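Local coordinates for protein polycyclic ketone monooxygenase (Myceliophthora thermophila, PDB 5MQ6) that uses FAD and NADPH to insert a single oxygen atom beside the carbonyl of ketones, bulky polycyclic ones above all, giving esters or lactones, at residues 557-562 against 567-572; 514-519 against 647-652. All blocks are in the same frame, centred on the assembly; numbering follows the deposited sequence.

Interaction 1. Residues 557-562 against 567-572; sequences KTAEDR and ALVEVT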
loop_
_atom_site.group_PDB
_atom_site.type_symbol
_atom_site.label_atom_id
_atom_site.label_comp_id
_atom_site.label_asym_id
_atom_site.label_seq_id
_atom_site.Cartn_x
_atom_site.Cartn_y
_atom_site.Cartn_z
ATOM N N LYS A 557 -22.579 -13.476 -1.474
ATOM C CA LYS A 557 -23.901 -13.441 -2.132
ATOM C C LYS A 557 -24.407 -14.830 -2.535
ATOM O O LYS A 557 -25.580 -15.223 -2.223
ATOM C CB LYS A 557 -23.893 -12.467 -3.289
ATOM C CG LYS A 557 -25.267 -12.254 -3.887
ATOM C CD LYS A 557 -25.071 -11.425 -5.146
ATOM C CE LYS A 557 -26.364 -10.857 -5.632
ATOM N NZ LYS A 557 -27.273 -11.989 -5.856
ATOM N N THR A 558 -23.517 -15.585 -3.146
ATOM C CA THR A 558 -23.803 -16.937 -3.534
ATOM C C THR A 558 -24.180 -17.799 -2.357
ATOM O O THR A 558 -25.158 -18.489 -2.394
ATOM C CB THR A 558 -22.634 -17.582 -4.280
ATOM O OG1 THR A 558 -22.341 -16.774 -5.407
ATOM C CG2 THR A 558 -22.949 -18.971 -4.805
ATOM N N ALA A 559 -23.364 -17.785 -1.342
ATOM C CA ALA A 559 -23.565 -18.605 -0.158
ATOM C C ALA A 559 -24.863 -18.208 0.510
ATOM O O ALA A 559 -25.684 -19.102 0.819
ATOM C CB ALA A 559 -22.355 -18.472 0.816
ATOM N N GLU A 560 -25.104 -16.888 0.671
ATOM C CA GLU A 560 -26.340 -16.402 1.326
ATOM C C GLU A 560 -27.552 -16.887 0.498
ATOM O O GLU A 560 -28.537 -17.311 1.054
ATOM C CB GLU A 560 -26.375 -14.845 1.430
ATOM C CG GLU A 560 -25.360 -14.294 2.454
ATOM C CD GLU A 560 -25.806 -14.610 3.910
ATOM O OE1 GLU A 560 -26.957 -14.282 4.313
ATOM O OE2 GLU A 560 -25.041 -15.231 4.660
ATOM N N ASP A 561 -27.460 -16.785 -0.826
ATOM C CA ASP A 561 -28.564 -17.179 -1.665
ATOM C C ASP A 561 -28.789 -18.709 -1.558
ATOM O O ASP A 561 -29.909 -19.170 -1.467
ATOM C CB ASP A 561 -28.344 -16.851 -3.094
ATOM C CG ASP A 561 -28.530 -15.367 -3.437
ATOM O OD1 ASP A 561 -29.169 -14.571 -2.700
ATOM O OD2 ASP A 561 -28.044 -14.995 -4.528
ATOM N N ARG A 562 -27.741 -19.480 -1.553
ATOM C CA ARG A 562 -27.885 -20.915 -1.434
ATOM C C ARG A 562 -28.528 -21.401 -0.149
ATOM O O ARG A 562 -29.320 -22.349 -0.208
ATOM C CB ARG A 562 -26.574 -21.614 -1.681
ATOM C CG ARG A 562 -26.214 -21.669 -3.160
ATOM C CD ARG A 562 -24.890 -22.307 -3.395
ATOM N NE ARG A 562 -24.773 -23.645 -2.788
ATOM C CZ ARG A 562 -23.697 -24.395 -2.889
ATOM N NH1 ARG A 562 -22.617 -23.982 -3.523
ATOM N NH2 ARG A 562 -23.676 -25.557 -2.331
ATOM N N ALA A 567 -25.599 -17.499 6.115
ATOM C CA ALA A 567 -24.600 -18.554 5.852
ATOM C C ALA A 567 -23.428 -18.581 6.742
ATOM O O ALA A 567 -22.917 -17.521 7.251
ATOM C CB ALA A 567 -24.167 -18.501 4.380
ATOM N N LEU A 568 -22.933 -19.807 6.866
ATOM C CA LEU A 568 -21.653 -20.055 7.416
ATOM C C LEU A 568 -20.803 -20.594 6.285
ATOM O O LEU A 568 -21.091 -21.676 5.801
ATOM C CB LEU A 568 -21.797 -21.053 8.568
ATOM C CG LEU A 568 -20.503 -21.355 9.310
ATOM C CD1 LEU A 568 -20.000 -20.106 10.038
ATOM C CD2 LEU A 568 -20.687 -22.506 10.266
ATOM N N VAL A 569 -19.709 -19.891 5.955
ATOM C CA VAL A 569 -18.927 -20.142 4.796
ATOM C C VAL A 569 -17.506 -20.310 5.198
ATOM O O VAL A 569 -16.909 -19.365 5.739
ATOM C CB VAL A 569 -18.933 -18.889 3.877
ATOM C CG1 VAL A 569 -18.166 -19.198 2.611
ATOM C CG2 VAL A 569 -20.327 -18.520 3.529
ATOM N N GLU A 570 -16.907 -21.457 4.863
ATOM C CA GLU A 570 -15.560 -21.789 5.369
ATOM C C GLU A 570 -14.827 -22.588 4.343
ATOM O O GLU A 570 -15.317 -23.631 3.920
ATOM C CB GLU A 570 -15.613 -22.644 6.650
ATOM C CG GLU A 570 -14.257 -22.691 7.314
ATOM C CD GLU A 570 -14.206 -23.412 8.641
ATOM O OE1 GLU A 570 -15.245 -23.804 9.154
ATOM O OE2 GLU A 570 -13.108 -23.585 9.165
ATOM N N VAL A 571 -13.697 -22.076 3.879
ATOM C CA VAL A 571 -12.884 -22.868 2.929
ATOM C C VAL A 571 -12.374 -24.186 3.620
ATOM O O VAL A 571 -12.026 -24.194 4.836
ATOM C CB VAL A 571 -11.703 -22.102 2.348
ATOM C CG1 VAL A 571 -10.655 -21.721 3.378
ATOM C CG2 VAL A 571 -11.023 -22.899 1.206
ATOM N N THR A 572 -12.296 -25.245 2.846
ATOM C CA THR A 572 -11.741 -26.487 3.429
ATOM C C THR A 572 -10.186 -26.498 3.453
ATOM O O THR A 572 -9.526 -25.804 2.690
ATOM C CB THR A 572 -12.215 -27.713 2.656
ATOM O OG1 THR A 572 -11.763 -27.601 1.330
ATOM C CG2 THR A 572 -13.755 -27.800 2.622
#
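Glu560 OE2 is gripped by two groups: Ala567 N donates to it at 2.8 Å, and it is also hydrogen-bonded to the hydroxyl of Tyr218. The Ala567 bond is nearly straight, 167° at the hydrogen, yet it reaches OE2 from above the carboxylate, 37° out of its plane. The other oxygen, OE1, takes the backbone N-H of Asp566, so the carboxylate spans two successive amides, one just before strand 567-571 and one at its first residue, and its rotation is fixed. Glu560 reaches them because its chain folds at chi2 (-72°) instead of running out straight. With three bonds, this buried carboxylate is well satisfied, which would favour its charged form. Beside it the contact turns apolar. Ala559 CB points at the strand and lies 4.0 Å from Ala567 CB; Val569 presses its CG2 branch against Ala559 CB at 3.4 Å, tighter than usual van der Waals contact. The helix is the C-terminal end of 541-562, joined by a short connection to strand 567-571, which runs back roughly antiparallel to it. Strand 649-653 pairs with that strand and sends Ile651 onto Ala559 and Val569, while Tyr218 of strand 218-221 packs on Ala567 and Val569.

Interaction 2. Residues 514-519 against 647-652; sequences ATLHGV and KGFDIS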
loop_
_atom_site.group_PDB
_atom_site.type_symbol
_atom_site.label_atom_id
_atom_site.label_comp_id
_atom_site.label_asym_id
_atom_site.label_seq_id
_atom_site.Cartn_x
_atom_site.Cartn_y
_atom_site.Cartn_z
ATOM N N ALA A 514 -1.777 -20.024 3.844
ATOM C CA ALA A 514 -2.819 -20.892 3.335
ATOM C C ALA A 514 -4.125 -20.203 3.173
ATOM O O ALA A 514 -4.712 -19.816 4.176
ATOM C CB ALA A 514 -3.008 -22.104 4.249
ATOM N N THR A 515 -4.596 -20.106 1.946
ATOM C CA THR A 515 -5.841 -19.512 1.622
ATOM C C THR A 515 -6.414 -20.191 0.414
ATOM O O THR A 515 -5.780 -20.997 -0.220
ATOM C CB THR A 515 -5.680 -18.050 1.164
ATOM O OG1 THR A 515 -4.980 -18.010 -0.083
ATOM C CG2 THR A 515 -4.951 -17.262 2.243
ATOM N N LEU A 516 -7.664 -19.870 0.105
ATOM C CA LEU A 516 -8.166 -19.995 -1.235
ATOM C C LEU A 516 -8.292 -18.568 -1.856
ATOM O O LEU A 516 -8.943 -17.660 -1.294
ATOM C CB LEU A 516 -9.472 -20.723 -1.338
ATOM C CG LEU A 516 -10.022 -20.940 -2.716
ATOM C CD1 LEU A 516 -9.106 -21.679 -3.591
ATOM C CD2 LEU A 516 -11.421 -21.560 -2.710
ATOM N N HIS A 517 -7.622 -18.401 -2.985
ATOM C CA HIS A 517 -7.643 -17.157 -3.794
ATOM C C HIS A 517 -7.108 -15.910 -3.115
ATOM O O HIS A 517 -7.346 -14.757 -3.563
ATOM C CB HIS A 517 -9.067 -16.941 -4.337
ATOM C CG HIS A 517 -9.610 -18.084 -5.148
ATOM N ND1 HIS A 517 -10.970 -18.332 -5.269
ATOM C CD2 HIS A 517 -9.012 -18.983 -5.948
ATOM C CE1 HIS A 517 -11.160 -19.342 -6.088
ATOM N NE2 HIS A 517 -9.996 -19.710 -6.561
ATOM N N GLY A 518 -6.414 -16.120 -2.014
ATOM C CA GLY A 518 -5.886 -15.060 -1.149
ATOM C C GLY A 518 -6.866 -14.386 -0.207
ATOM O O GLY A 518 -6.486 -13.423 0.500
ATOM N N VAL A 519 -8.085 -14.883 -0.114
ATOM C CA VAL A 519 -9.098 -14.086 0.607
ATOM C C VAL A 519 -9.713 -14.698 1.850
ATOM O O VAL A 519 -10.485 -14.016 2.577
ATOM C CB VAL A 519 -10.278 -13.698 -0.331
ATOM C CG1 VAL A 519 -9.767 -12.859 -1.496
ATOM C CG2 VAL A 519 -11.001 -14.890 -0.832
ATOM N N LYS A 647 -16.655 -24.168 -5.198
ATOM C CA LYS A 647 -15.905 -25.400 -5.039
ATOM C C LYS A 647 -14.853 -25.206 -3.989
ATOM O O LYS A 647 -14.176 -24.192 -4.024
ATOM C CB LYS A 647 -15.243 -25.789 -6.375
ATOM C CG LYS A 647 -14.433 -27.076 -6.194
ATOM C CD LYS A 647 -13.851 -27.652 -7.515
ATOM C CE LYS A 647 -13.009 -28.904 -7.271
ATOM N NZ LYS A 647 -11.931 -29.054 -8.310
ATOM N N GLY A 648 -14.688 -26.177 -3.092
ATOM C CA GLY A 648 -13.781 -25.974 -1.989
ATOM C C GLY A 648 -14.308 -25.217 -0.742
ATOM O O GLY A 648 -13.623 -25.160 0.277
ATOM N N PHE A 649 -15.534 -24.675 -0.770
ATOM C CA PHE A 649 -16.126 -24.129 0.465
ATOM C C PHE A 649 -17.114 -25.098 1.106
ATOM O O PHE A 649 -17.924 -25.728 0.451
ATOM C CB PHE A 649 -16.864 -22.825 0.211
ATOM C CG PHE A 649 -15.992 -21.635 0.015
ATOM C CD1 PHE A 649 -15.530 -20.897 1.105
ATOM C CD2 PHE A 649 -15.647 -21.235 -1.236
ATOM C CE1 PHE A 649 -14.712 -19.767 0.905
ATOM C CE2 PHE A 649 -14.811 -20.104 -1.461
ATOM C CZ PHE A 649 -14.355 -19.364 -0.355
ATOM N N ASP A 650 -17.047 -25.201 2.416
ATOM C CA ASP A 650 -18.080 -25.803 3.211
ATOM C C ASP A 650 -19.130 -24.694 3.435
ATOM O O ASP A 650 -18.823 -23.637 4.002
ATOM C CB ASP A 650 -17.439 -26.288 4.505
ATOM C CG ASP A 650 -18.418 -27.070 5.424
ATOM O OD1 ASP A 650 -19.655 -26.697 5.589
ATOM O OD2 ASP A 650 -17.903 -28.053 6.015
ATOM N N ILE A 651 -20.347 -24.922 2.976
ATOM C CA ILE A 651 -21.477 -23.963 3.101
ATOM C C ILE A 651 -22.502 -24.659 3.985
ATOM O O ILE A 651 -22.774 -25.845 3.822
ATOM C CB ILE A 651 -22.151 -23.759 1.721
ATOM C CG1 ILE A 651 -21.204 -23.199 0.684
ATOM C CG2 ILE A 651 -23.335 -22.880 1.770
ATOM C CD1 ILE A 651 -20.601 -21.861 1.011
ATOM N N SER A 652 -23.110 -23.917 4.856
ATOM C CA SER A 652 -24.146 -24.443 5.760
ATOM C C SER A 652 -24.870 -23.260 6.331
ATOM O O SER A 652 -24.513 -22.102 6.045
ATOM C CB SER A 652 -23.565 -25.292 6.864
ATOM O OG SER A 652 -22.764 -24.466 7.706
#
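Leu516 meets Phe649 through a single methyl, CD2, which lies 3.9 Å from ring atom CE2 and approaches the aromatic ring obliquely. In Leu516, CG stands anti to the backbone N (chi1 -177°), and this extended setting carries CG and its two methyls across to the strand, with CD2 foremost. The same CD2 sits 4.0 Å from the carbonyl O of Lys647, an oxygen that is hydrogen-bonded to the hydroxyl of Tyr640. Phe649 does not start out facing the loop; its chi1 of -76° places CG beside its own backbone N and swings the ring round to Leu516. Between Lys647 and Phe649 the chain passes through Gly648, whose positive phi suits glycine. On the loop side, Leu516 CG lies 3.7 Å above the centre of the His517 ring, so the leucine is packed against both rings. The turn behind it is closed by Val519 N to Leu516 O at 3.1 Å, with a weak bond from Gly518 N to Thr515 OG1. Tyr640 of helix 630-641 touches both Leu516 and Phe649, and Trp579 of helix 573-585 adds to the aromatic surroundings of Leu516. With no hydrogen bond across it, a small, non-directional van der Waals contact joins loop 514-519 to the start of strand 649-653.

The centres of interactions 1 and 2 lie about 10 Å apart, joined by the two-stranded antiparallel sheet of 567-571 and 649-653. Along the chain, loop 514-519 comes first, then the end of helix 541-562, strand 567-571 and finally strand 649-653, so the second contact brackets the first in sequence. Backbone bonds probably tie them directly: Asp650 N to Glu570 O at 2.8 Å and Thr572 N to Gly648 O at 2.9 Å, while Val569 CG1 packs on Phe649 CD1 at 3.5 Å. Both lie away from the FAD and NADPH sites. Helix 541-562 packs against strand 567-571 while loop 514-519 meets strand 649-653, so the sheet is contacted through each of its strands.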